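Putative glycosidase ph117-related (PDB 5A7V) probably acts on beta-mannosides as a five-bladed beta-propeller enzyme of family GH130, and binds mannose in its pocket. Local coordinates at residues Lys136-Pro141 / Tyr161-Arg166; Cys62-Asp67 / Pro130-Gln135; Glu43-Ala48 / Met372-Pro377; Pro50-Ile55 / Ser368-Ala373. All coordinates share one frame; numbering follows the deposited sequence.

The four contacts form two pairs. Interactions 3 and 4 share strand 369-375, the outermost strand of a three-stranded antiparallel sheet, with centres 13 Å apart; an early part of the chain is laid against a late strand, consistent with closure of the propeller ring. Between those ends come interaction 2 and then interaction 1. These two touch, with centres 11 Å apart, and join loops and the short helix 136-139 to strand 157-164 beside a mannose site. Interactions 1 and 3 lie on opposite sides of the chain's centre, their own centres 34 Å apart, so the probable ring closure and the mannose-site surroundings are separate regions of one fold.

Interaction 1: Lys136-Pro141 / Tyr161-Arg166; sequences KKLEWP and YTQWNR. With BMA (beta-D-mannopyranose), chain C; MAN (alpha-D-mannopyranose), chain D; SO4 (sulfate ion), chain I.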
# COMPACT_ATOMS: atom_id res chain seq x y z
N LYS A 136 8.46 6.91 20.46
CA LYS A 136 9.85 6.55 20.27
C LYS A 136 10.14 5.09 20.62
O LYS A 136 10.95 4.46 19.92
CB LYS A 136 10.78 7.52 21.03
CG LYS A 136 10.70 7.49 22.51
CD LYS A 136 11.82 8.38 23.12
CE LYS A 136 11.98 8.20 24.61
NZ LYS A 136 13.35 8.57 25.08
N LYS A 137 9.47 4.50 21.60
CA LYS A 137 9.76 3.09 21.93
C LYS A 137 9.27 2.12 20.84
O LYS A 137 9.75 0.98 20.70
CB LYS A 137 9.12 2.70 23.24
CG LYS A 137 9.76 3.39 24.45
CD LYS A 137 9.25 2.80 25.76
CE LYS A 137 9.93 3.47 26.96
NZ LYS A 137 9.40 3.00 28.26
N LEU A 138 8.33 2.59 20.03
CA LEU A 138 7.72 1.77 18.98
C LEU A 138 8.32 1.99 17.58
O LEU A 138 8.12 1.13 16.71
CB LEU A 138 6.19 2.05 18.92
CG LEU A 138 5.48 1.97 20.27
CD1 LEU A 138 3.99 2.23 20.09
CD2 LEU A 138 5.67 0.63 20.97
N GLU A 139 9.07 3.09 17.37
CA GLU A 139 9.52 3.47 16.02
C GLU A 139 11.05 3.55 15.90
O GLU A 139 11.53 3.86 14.81
CB GLU A 139 8.95 4.87 15.67
CG GLU A 139 7.43 4.82 15.47
CD GLU A 139 6.82 6.17 15.18
OE1 GLU A 139 7.55 7.18 15.13
OE2 GLU A 139 5.58 6.17 14.96
N TRP A 140 11.79 3.37 16.98
CA TRP A 140 13.25 3.45 16.92
C TRP A 140 13.84 2.03 17.10
O TRP A 140 13.47 1.33 18.04
CB TRP A 140 13.82 4.41 17.98
CG TRP A 140 15.27 4.75 17.67
CD1 TRP A 140 16.35 4.36 18.41
CD2 TRP A 140 15.82 5.42 16.51
NE1 TRP A 140 17.52 4.76 17.81
CE2 TRP A 140 17.20 5.40 16.64
CE3 TRP A 140 15.30 6.12 15.46
CZ2 TRP A 140 18.04 5.99 15.71
CZ3 TRP A 140 16.12 6.53 14.45
CH2 TRP A 140 17.46 6.55 14.61
N PRO A 141 14.75 1.60 16.21
CA PRO A 141 15.40 2.34 15.13
C PRO A 141 14.86 2.15 13.72
O PRO A 141 15.40 2.72 12.76
CB PRO A 141 16.80 1.79 15.17
CG PRO A 141 16.57 0.35 15.50
CD PRO A 141 15.42 0.32 16.47
N TYR A 161 0.35 3.40 8.71
CA TYR A 161 1.78 3.05 8.45
C TYR A 161 2.24 2.04 9.49
O TYR A 161 1.52 1.74 10.44
CB TYR A 161 2.63 4.32 8.47
CG TYR A 161 2.85 4.95 9.84
CD1 TYR A 161 1.84 5.76 10.43
CD2 TYR A 161 4.01 4.78 10.49
CE1 TYR A 161 2.01 6.31 11.66
CE2 TYR A 161 4.23 5.31 11.76
CZ TYR A 161 3.21 6.13 12.36
OH TYR A 161 3.45 6.75 13.59
N THR A 162 3.44 1.46 9.26
CA THR A 162 4.02 0.56 10.22
C THR A 162 5.07 1.23 11.10
O THR A 162 6.00 1.88 10.56
CB THR A 162 4.74 -0.61 9.49
OG1 THR A 162 3.86 -1.12 8.49
CG2 THR A 162 5.09 -1.69 10.47
N GLN A 163 4.95 1.06 12.41
CA GLN A 163 6.00 1.41 13.35
C GLN A 163 6.93 0.22 13.48
O GLN A 163 6.46 -0.88 13.76
CB GLN A 163 5.37 1.76 14.73
CG GLN A 163 4.37 2.87 14.68
CD GLN A 163 3.76 3.11 16.03
OE1 GLN A 163 3.12 2.22 16.62
NE2 GLN A 163 3.91 4.30 16.53
N TRP A 164 8.23 0.45 13.36
CA TRP A 164 9.18 -0.64 13.46
C TRP A 164 10.30 -0.30 14.43
O TRP A 164 11.09 0.64 14.22
CB TRP A 164 9.72 -1.03 12.08
CG TRP A 164 10.71 -2.17 11.97
CD1 TRP A 164 11.85 -2.15 11.24
CD2 TRP A 164 10.63 -3.47 12.57
NE1 TRP A 164 12.46 -3.37 11.28
CE2 TRP A 164 11.75 -4.22 12.09
CE3 TRP A 164 9.71 -4.12 13.41
CZ2 TRP A 164 11.98 -5.55 12.44
CZ3 TRP A 164 9.94 -5.46 13.74
CH2 TRP A 164 11.06 -6.17 13.25
N ASN A 165 10.40 -1.11 15.49
CA ASN A 165 11.44 -0.97 16.53
C ASN A 165 12.39 -2.17 16.62
O ASN A 165 13.06 -2.37 17.63
CB ASN A 165 10.79 -0.71 17.89
CG ASN A 165 9.97 -1.88 18.39
OD1 ASN A 165 9.84 -2.91 17.70
ND2 ASN A 165 9.40 -1.74 19.57
N ARG A 166 12.43 -2.97 15.55
CA ARG A 166 13.22 -4.22 15.47
C ARG A 166 12.71 -5.34 16.36
O ARG A 166 13.33 -6.40 16.41
CB ARG A 166 14.70 -3.94 15.70
CG ARG A 166 15.32 -3.14 14.58
CD ARG A 166 15.51 -3.93 13.33
NE ARG A 166 16.69 -4.76 13.38
CZ ARG A 166 17.94 -4.29 13.23
NH1 ARG A 166 18.18 -2.96 13.03
NH2 ARG A 166 18.94 -5.14 13.28
C1 BMA C . 9.61 -7.08 6.80
C2 BMA C . 9.52 -6.13 5.60
C3 BMA C . 10.39 -4.93 5.86
C4 BMA C . 10.02 -4.30 7.19
C5 BMA C . 9.90 -5.34 8.30
C6 BMA C . 9.37 -4.76 9.60
O1 BMA C . 8.89 -8.30 6.68
O2 BMA C . 8.17 -5.68 5.42
O3 BMA C . 10.33 -3.93 4.77
O4 BMA C . 11.05 -3.34 7.51
O5 BMA C . 9.04 -6.45 7.95
O6 BMA C . 8.08 -4.16 9.46
C1 MAN D . 9.59 -7.04 6.97
C2 MAN D . 9.25 -6.32 5.73
C3 MAN D . 10.13 -5.09 5.78
C4 MAN D . 10.00 -4.27 7.06
C5 MAN D . 10.08 -5.16 8.29
C6 MAN D . 9.49 -4.50 9.52
O1 MAN D . 10.81 -7.67 7.03
O2 MAN D . 7.91 -5.87 5.69
O3 MAN D . 9.87 -4.18 4.70
O4 MAN D . 11.07 -3.31 7.13
O5 MAN D . 9.34 -6.35 8.12
O6 MAN D . 8.12 -4.13 9.35
S SO4 I . 7.98 -3.90 22.18
O1 SO4 I . 7.87 -3.83 20.72
O2 SO4 I . 8.33 -2.56 22.74
O3 SO4 I . 9.03 -4.91 22.53
O4 SO4 I . 6.69 -4.27 22.82
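Beside a mannose site of the propeller, the short helix 136-139 packs on the end of strand 157-164, the second strand of a four-stranded blade. Glu139 OE2 takes two bonds. Tyr161 OH donates to Glu139 OE2 at 2.6 Å, nearly along the C-O axis and with the oxygen in plane at the ring edge. Gln163 NE2 donates to Glu139 OE2 at 3.0 Å, from the anti side but 30° out of the carboxylate plane, almost straight at 174°. Glu139 is extended beyond CG (chi2 178°), which carries the carboxylate out to both donors. Leu138 lays CD1 against Gln163 OE1 at 3.6 Å, and that oxygen is buried without a partner in the model. On the other flank Asn165 ND2 bonds Lys137 O at 3.0 Å, in the carbonyl plane, and a sulfate oxygen, O1, at 2.8 Å. Trp164 turns away from the helix: C6 of the sugar, modelled as either anomer, lies over the centre of one indole face, and the N of Arg166 over the other. With OE2 gripped twice and OE1 paired to Lys184, Glu139 is probably stabilised as the anion and probably helps hold the strand just ahead of the sugar-stacking tryptophan.

Interaction 2: Cys62-Asp67 / Pro130-Gln135; sequences CPMTQD and PDNDTQ
Met64 and Asp131 bring two loops closest together, with their CA atoms 5.7 Å apart; neither loop is regular here, although 63-65 have helical backbone angles, and no strand pairing joins them. The side chains of Pro63 and Met64 make the contact from one loop. The Pro63 and Asp131 side chains cross at about a right angle, with Pro63 CB 3.3 Å from Asp131 OD1 and Pro63 CG 3.5 Å from Asp131 CG, so carbon rather than a donor rests on the acid group. Asp131 has CG anti to its backbone N (chi1 -158°), and OD1 turns back to accept from Asn132 N at 2.7 Å, on the anti side. Met64 CG lies 3.6 Å from Pro130 O. Beyond it, the bend at chi2 (-53°) brings Met64 SD over the opposing backbone, within 3.4 Å of Asp131 C. Met64 and Asn132 run past each other in opposite directions. Trp140, on the neighbouring turn, touches both Met64 and Pro130. Farther along 130-135, Asp133 OD1 accepts from Gln135 N at 2.9 Å in an Asx turn that leads into helix 136-139, and Asp133 OD2 pairs with Lys184. What crosses between the loops is therefore mainly van der Waals contact of carbon and sulfur with carbonyl and carboxylate groups, whereas the acid groups of 130-135 are engaged by backbone donors of their own segment and by Lys184; the polar bonds probably help shape the loop on which the proline and methionine rest.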
# COMPACT_ATOMS: atom_id res chain seq x y z
N CYS A 62 19.02 13.95 11.57
CA CYS A 62 18.09 13.03 12.19
C CYS A 62 18.00 13.43 13.67
O CYS A 62 18.99 13.44 14.40
CB CYS A 62 18.58 11.58 12.06
SG CYS A 62 17.62 10.43 13.07
N PRO A 63 16.76 13.72 14.14
CA PRO A 63 16.63 14.13 15.54
C PRO A 63 16.84 13.02 16.54
O PRO A 63 17.02 13.30 17.73
CB PRO A 63 15.18 14.70 15.63
CG PRO A 63 14.47 13.95 14.54
CD PRO A 63 15.47 13.76 13.43
N MET A 64 16.81 11.76 16.07
CA MET A 64 17.20 10.64 16.91
C MET A 64 18.69 10.42 17.03
O MET A 64 19.20 10.25 18.15
CB MET A 64 16.51 9.37 16.44
CG MET A 64 15.02 9.48 16.64
SD MET A 64 14.51 9.94 18.33
CE MET A 64 15.02 8.78 19.61
N THR A 65 19.36 10.45 15.89
CA THR A 65 20.79 10.19 15.75
C THR A 65 21.63 11.41 16.22
O THR A 65 22.80 11.26 16.60
CB THR A 65 21.16 9.91 14.24
OG1 THR A 65 20.30 8.94 13.65
CG2 THR A 65 22.50 9.33 14.15
N GLN A 66 21.05 12.61 16.05
CA GLN A 66 21.77 13.89 16.23
C GLN A 66 22.94 14.04 15.28
O GLN A 66 23.99 14.48 15.65
CB GLN A 66 22.15 14.11 17.70
CG GLN A 66 20.95 14.03 18.65
CD GLN A 66 21.37 14.16 20.10
OE1 GLN A 66 21.40 13.17 20.85
NE2 GLN A 66 21.71 15.35 20.49
N ASP A 67 22.73 13.65 14.04
CA ASP A 67 23.74 13.87 12.98
C ASP A 67 23.05 13.71 11.65
O ASP A 67 21.88 13.27 11.57
CB ASP A 67 24.97 12.92 13.06
CG ASP A 67 26.26 13.48 12.34
OD1 ASP A 67 26.29 14.59 11.70
OD2 ASP A 67 27.26 12.75 12.38
N PRO A 130 10.97 8.91 12.68
CA PRO A 130 11.05 8.70 14.12
C PRO A 130 11.69 9.91 14.81
O PRO A 130 12.57 10.59 14.23
CB PRO A 130 11.89 7.44 14.27
CG PRO A 130 12.67 7.35 13.00
CD PRO A 130 11.79 7.92 11.95
N ASP A 131 11.17 10.26 15.98
CA ASP A 131 11.58 11.50 16.68
C ASP A 131 11.42 11.31 18.17
O ASP A 131 11.01 10.24 18.65
CB ASP A 131 10.81 12.70 16.06
CG ASP A 131 11.43 14.10 16.25
OD1 ASP A 131 12.27 14.32 17.16
OD2 ASP A 131 11.07 14.97 15.39
N ASN A 132 11.75 12.39 18.92
CA ASN A 132 11.73 12.41 20.37
C ASN A 132 10.29 12.68 20.85
O ASN A 132 9.96 13.76 21.36
CB ASN A 132 12.70 13.47 20.87
CG ASN A 132 14.11 13.28 20.34
OD1 ASN A 132 14.62 14.01 19.41
ND2 ASN A 132 14.73 12.33 20.88
N ASP A 133 9.42 11.70 20.64
CA ASP A 133 7.99 11.87 20.69
C ASP A 133 7.35 10.69 21.43
O ASP A 133 8.06 9.81 21.98
CB ASP A 133 7.45 12.14 19.26
CG ASP A 133 7.61 10.96 18.30
OD1 ASP A 133 7.64 9.82 18.77
OD2 ASP A 133 7.66 11.27 17.09
N THR A 134 6.02 10.69 21.50
CA THR A 134 5.28 9.69 22.23
C THR A 134 5.50 8.26 21.69
O THR A 134 5.22 7.29 22.38
CB THR A 134 3.77 9.98 22.16
OG1 THR A 134 3.41 10.08 20.78
CG2 THR A 134 3.38 11.22 22.90
N GLN A 135 5.96 8.15 20.44
CA GLN A 135 6.09 6.84 19.76
C GLN A 135 7.52 6.31 19.74
O GLN A 135 7.76 5.29 19.06
CB GLN A 135 5.53 6.92 18.33
CG GLN A 135 4.10 7.44 18.30
CD GLN A 135 3.14 6.67 19.22
OE1 GLN A 135 3.03 5.44 19.19
NE2 GLN A 135 2.45 7.43 20.07

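Interaction 3: Glu43-Ala48 / Met372-Pro377; sequences ERPQGA and MAIYNP
Glu43 and Ile374 form a single antiparallel bridge, a hydrogen-bonded pair that adds early chain alongside strand 369-375, the outermost strand of the last propeller blade. The arrangement is consistent with the closure of a propeller ring, in which chain from one terminus adds to the blade built by the other. The tight part begins with the two backbone bonds: Glu43 N donates to Ile374 O at 2.8 Å and 169°, and Ile374 N returns the bond to Glu43 O at 2.9 Å. Glu43 O also receives a CA-H...O contact from Ala373 CA, and the methyl of Ala373 lies under the same peptide. Two residues on from Glu43, Pro45 points its ring at the strand. Its edge crosses the Met372 side chain at about a right angle, CD 3.3 Å and CG 3.5 Å from SD, while CG also rests 4.1 Å from Ile374 CD1. The torsions chi1 (68°) and chi2 (79°) of Met372 turn SD toward this ring.

The other side is looser. Glu43 has its extended chain leading away to an exposed carboxylate, and Gln46 and Gly47, also exposed, swing off from the strand in a turn with Ala48 N bonded to Pro45 O. Arg44 differs from these: it touches the strand lightly with its aliphatic part, but its guanidinium is held elsewhere by Glu337 and Asp384, which ties the loop to other parts of the chain. At the margin of the packed zone, Arg44 CG stands 4.0 Å from Met372 O.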
# COMPACT_ATOMS: atom_id res chain seq x y z
N GLU A 43 -1.46 0.81 -17.25
CA GLU A 43 -0.37 0.82 -18.20
C GLU A 43 0.77 1.69 -17.68
O GLU A 43 0.57 2.85 -17.30
CB GLU A 43 -0.88 1.33 -19.54
CG GLU A 43 0.15 1.35 -20.64
CD GLU A 43 -0.42 1.66 -22.01
OE1 GLU A 43 -1.64 1.71 -22.22
OE2 GLU A 43 0.40 1.82 -22.91
N ARG A 44 1.99 1.16 -17.69
CA ARG A 44 3.19 1.90 -17.33
C ARG A 44 3.51 2.88 -18.46
O ARG A 44 3.62 2.46 -19.62
CB ARG A 44 4.34 0.92 -17.17
CG ARG A 44 4.17 -0.10 -16.05
CD ARG A 44 5.11 -1.30 -16.29
NE ARG A 44 5.01 -2.40 -15.33
CZ ARG A 44 4.09 -3.37 -15.37
NH1 ARG A 44 3.16 -3.39 -16.31
NH2 ARG A 44 4.14 -4.35 -14.50
N PRO A 45 3.68 4.16 -18.15
CA PRO A 45 3.97 5.05 -19.29
C PRO A 45 5.37 4.82 -19.84
O PRO A 45 6.29 4.61 -19.10
CB PRO A 45 3.80 6.44 -18.68
CG PRO A 45 2.86 6.22 -17.54
CD PRO A 45 3.32 4.88 -16.96
N GLN A 46 5.47 4.87 -21.16
CA GLN A 46 6.69 4.50 -21.86
C GLN A 46 7.84 5.29 -21.31
O GLN A 46 7.78 6.51 -21.26
CB GLN A 46 6.52 4.79 -23.37
CG GLN A 46 6.16 3.56 -24.20
CD GLN A 46 7.39 2.82 -24.68
OE1 GLN A 46 8.18 3.37 -25.46
NE2 GLN A 46 7.57 1.58 -24.23
N GLY A 47 8.85 4.58 -20.82
CA GLY A 47 10.06 5.28 -20.43
C GLY A 47 10.06 5.96 -19.09
O GLY A 47 11.10 6.45 -18.69
N ALA A 48 8.93 6.02 -18.40
CA ALA A 48 8.77 6.83 -17.19
C ALA A 48 9.43 6.16 -15.98
O ALA A 48 10.11 6.79 -15.17
CB ALA A 48 7.30 7.01 -16.88
N MET A 372 4.92 3.78 -11.29
CA MET A 372 3.54 4.17 -11.49
C MET A 372 2.95 3.54 -12.74
O MET A 372 3.69 3.14 -13.68
CB MET A 372 3.41 5.69 -11.42
CG MET A 372 4.03 6.44 -12.51
SD MET A 372 3.11 6.51 -14.05
CE MET A 372 1.53 7.01 -13.57
N ALA A 373 1.62 3.49 -12.79
CA ALA A 373 0.90 3.04 -13.99
C ALA A 373 -0.51 3.68 -13.98
O ALA A 373 -0.99 4.10 -12.90
CB ALA A 373 0.82 1.51 -14.02
N ILE A 374 -1.14 3.78 -15.15
CA ILE A 374 -2.41 4.51 -15.30
C ILE A 374 -3.49 3.59 -15.86
O ILE A 374 -3.29 2.96 -16.91
CB ILE A 374 -2.27 5.74 -16.22
CG1 ILE A 374 -1.15 6.66 -15.77
CG2 ILE A 374 -3.61 6.50 -16.30
CD1 ILE A 374 -0.84 7.80 -16.73
N TYR A 375 -4.64 3.54 -15.19
CA TYR A 375 -5.87 2.94 -15.71
C TYR A 375 -6.76 4.08 -16.17
O TYR A 375 -7.19 4.93 -15.35
CB TYR A 375 -6.56 2.09 -14.64
CG TYR A 375 -8.01 1.76 -14.90
CD1 TYR A 375 -8.44 1.28 -16.13
CD2 TYR A 375 -8.97 1.95 -13.88
CE1 TYR A 375 -9.78 0.98 -16.34
CE2 TYR A 375 -10.29 1.65 -14.10
CZ TYR A 375 -10.72 1.20 -15.30
OH TYR A 375 -12.03 0.88 -15.46
N ASN A 376 -7.03 4.16 -17.46
CA ASN A 376 -7.91 5.17 -18.03
C ASN A 376 -9.26 4.50 -18.34
O ASN A 376 -9.37 3.77 -19.32
CB ASN A 376 -7.32 5.77 -19.31
CG ASN A 376 -8.20 6.85 -19.89
OD1 ASN A 376 -9.32 7.07 -19.42
ND2 ASN A 376 -7.71 7.51 -20.92
N PRO A 377 -10.31 4.75 -17.53
CA PRO A 377 -11.60 4.10 -17.82
C PRO A 377 -12.14 4.37 -19.24
O PRO A 377 -12.87 3.56 -19.78
CB PRO A 377 -12.52 4.70 -16.74
CG PRO A 377 -11.61 5.09 -15.63
CD PRO A 377 -10.35 5.57 -16.29

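Interaction 4: Pro50-Ile55 / Ser368-Ala373; sequences PVISPI and SKVGMA. With SO4 (sulfate ion), chain F.
A classic beta bulge sets two residues, Val51 and Ile52, against the single Val370 where the edge chain 50-55 runs antiparallel to strand 369-375, beyond the outermost strand of the final blade. Val370 O therefore receives two N-H groups: Val51 N at 2.8 Å, with a bent angle of 137°, and Ile52 N in a weak bond. Val370 N closes the bridge to Ile52 O at 3.0 Å and 169°.

The fit differs on the two faces of the strand. On the face of Val370 and Met372, the branched residues interlock. Val370 is the bump that the bulge embraces: its CB sits 3.8 Å from Ile52 CB, and its CG1 is met by Val51 CG2. The other methyl of Val51, CG1, lands on Met372 CG at 3.6 Å, the two side chains crossing at about a right angle, so Val51 wedges between Val370 and Met372. Tyr92 of strand 87-95 covers Ile52 and Val370 from beyond.

On the other face Lys369 forms a ledge. Its chain lies beside the Pro50 ring, pointing the same way, with the CB atoms of the two residues 3.6 Å apart. A bend at chi2 (-72°) then turns the methylenes toward the loop, where Ser53 and the Pro54 ring rest on the chain, Pro54 CD 3.9 Å from Lys369 CD. Ser53 N is bonded to a sulfate held also by Arg122, while Ser53 OG lies 3.4 Å from Lys369 CD.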
# COMPACT_ATOMS: atom_id res chain seq x y z
N PRO A 50 11.63 3.84 -13.36
CA PRO A 50 11.02 4.24 -12.08
C PRO A 50 10.88 5.76 -11.93
O PRO A 50 11.73 6.51 -12.42
CB PRO A 50 12.02 3.73 -11.05
CG PRO A 50 13.32 3.71 -11.74
CD PRO A 50 13.02 3.37 -13.18
N VAL A 51 9.81 6.19 -11.28
CA VAL A 51 9.57 7.62 -11.14
C VAL A 51 10.29 8.21 -9.96
O VAL A 51 10.51 9.42 -9.98
CB VAL A 51 8.07 7.97 -11.15
CG1 VAL A 51 7.44 7.66 -12.50
CG2 VAL A 51 7.32 7.31 -10.01
N ILE A 52 10.60 7.43 -8.92
CA ILE A 52 11.38 7.89 -7.77
C ILE A 52 12.46 6.84 -7.47
O ILE A 52 12.13 5.67 -7.26
CB ILE A 52 10.52 8.21 -6.51
CG1 ILE A 52 9.45 9.29 -6.84
CG2 ILE A 52 11.42 8.60 -5.34
CD1 ILE A 52 8.38 9.53 -5.82
N SER A 53 13.72 7.28 -7.46
CA SER A 53 14.88 6.46 -7.17
C SER A 53 15.70 7.10 -6.04
O SER A 53 15.59 8.33 -5.81
CB SER A 53 15.79 6.34 -8.41
OG SER A 53 15.12 5.70 -9.49
N PRO A 54 16.56 6.32 -5.38
CA PRO A 54 17.42 6.88 -4.35
C PRO A 54 18.30 8.03 -4.82
O PRO A 54 18.66 8.12 -6.01
CB PRO A 54 18.29 5.70 -3.92
CG PRO A 54 17.47 4.52 -4.22
CD PRO A 54 16.66 4.86 -5.44
N ILE A 55 18.60 8.92 -3.89
CA ILE A 55 19.55 10.03 -4.13
C ILE A 55 20.57 9.95 -3.02
O ILE A 55 20.26 9.89 -1.85
CB ILE A 55 18.84 11.41 -4.13
CG1 ILE A 55 17.83 11.50 -5.29
CG2 ILE A 55 19.88 12.54 -4.28
CD1 ILE A 55 16.98 12.75 -5.25
N SER A 368 12.94 -1.34 -3.84
CA SER A 368 14.04 -0.49 -4.27
C SER A 368 13.68 0.85 -4.92
O SER A 368 14.41 1.83 -4.73
CB SER A 368 15.00 -1.26 -5.18
OG SER A 368 15.77 -2.20 -4.38
N LYS A 369 12.63 0.85 -5.74
CA LYS A 369 12.21 2.01 -6.53
C LYS A 369 10.71 2.26 -6.33
O LYS A 369 9.98 1.35 -5.89
CB LYS A 369 12.54 1.85 -8.04
CG LYS A 369 14.00 1.43 -8.35
CD LYS A 369 14.95 2.56 -8.08
CE LYS A 369 16.35 2.51 -8.69
NZ LYS A 369 17.19 1.46 -8.14
N VAL A 370 10.25 3.41 -6.81
CA VAL A 370 8.81 3.67 -6.95
C VAL A 370 8.43 3.67 -8.42
O VAL A 370 9.07 4.37 -9.24
CB VAL A 370 8.39 5.04 -6.34
CG1 VAL A 370 6.90 5.32 -6.57
CG2 VAL A 370 8.71 5.07 -4.84
N GLY A 371 7.36 2.94 -8.75
CA GLY A 371 6.82 2.93 -10.10
C GLY A 371 5.39 3.45 -10.09
O GLY A 371 4.72 3.51 -9.04
N MET A 372 4.92 3.78 -11.29
CA MET A 372 3.54 4.17 -11.49
C MET A 372 2.95 3.54 -12.74
O MET A 372 3.69 3.14 -13.68
CB MET A 372 3.41 5.69 -11.42
CG MET A 372 4.03 6.44 -12.51
SD MET A 372 3.11 6.51 -14.05
CE MET A 372 1.53 7.01 -13.57
N ALA A 373 1.62 3.49 -12.79
CA ALA A 373 0.90 3.04 -13.99
C ALA A 373 -0.51 3.68 -13.98
O ALA A 373 -0.99 4.10 -12.90
CB ALA A 373 0.82 1.51 -14.02
S SO4 F . 14.77 10.93 -9.67
O1 SO4 F . 13.98 11.99 -8.95
O2 SO4 F . 14.40 9.60 -9.14
O3 SO4 F . 16.22 11.20 -9.47
O4 SO4 F . 14.46 10.97 -11.13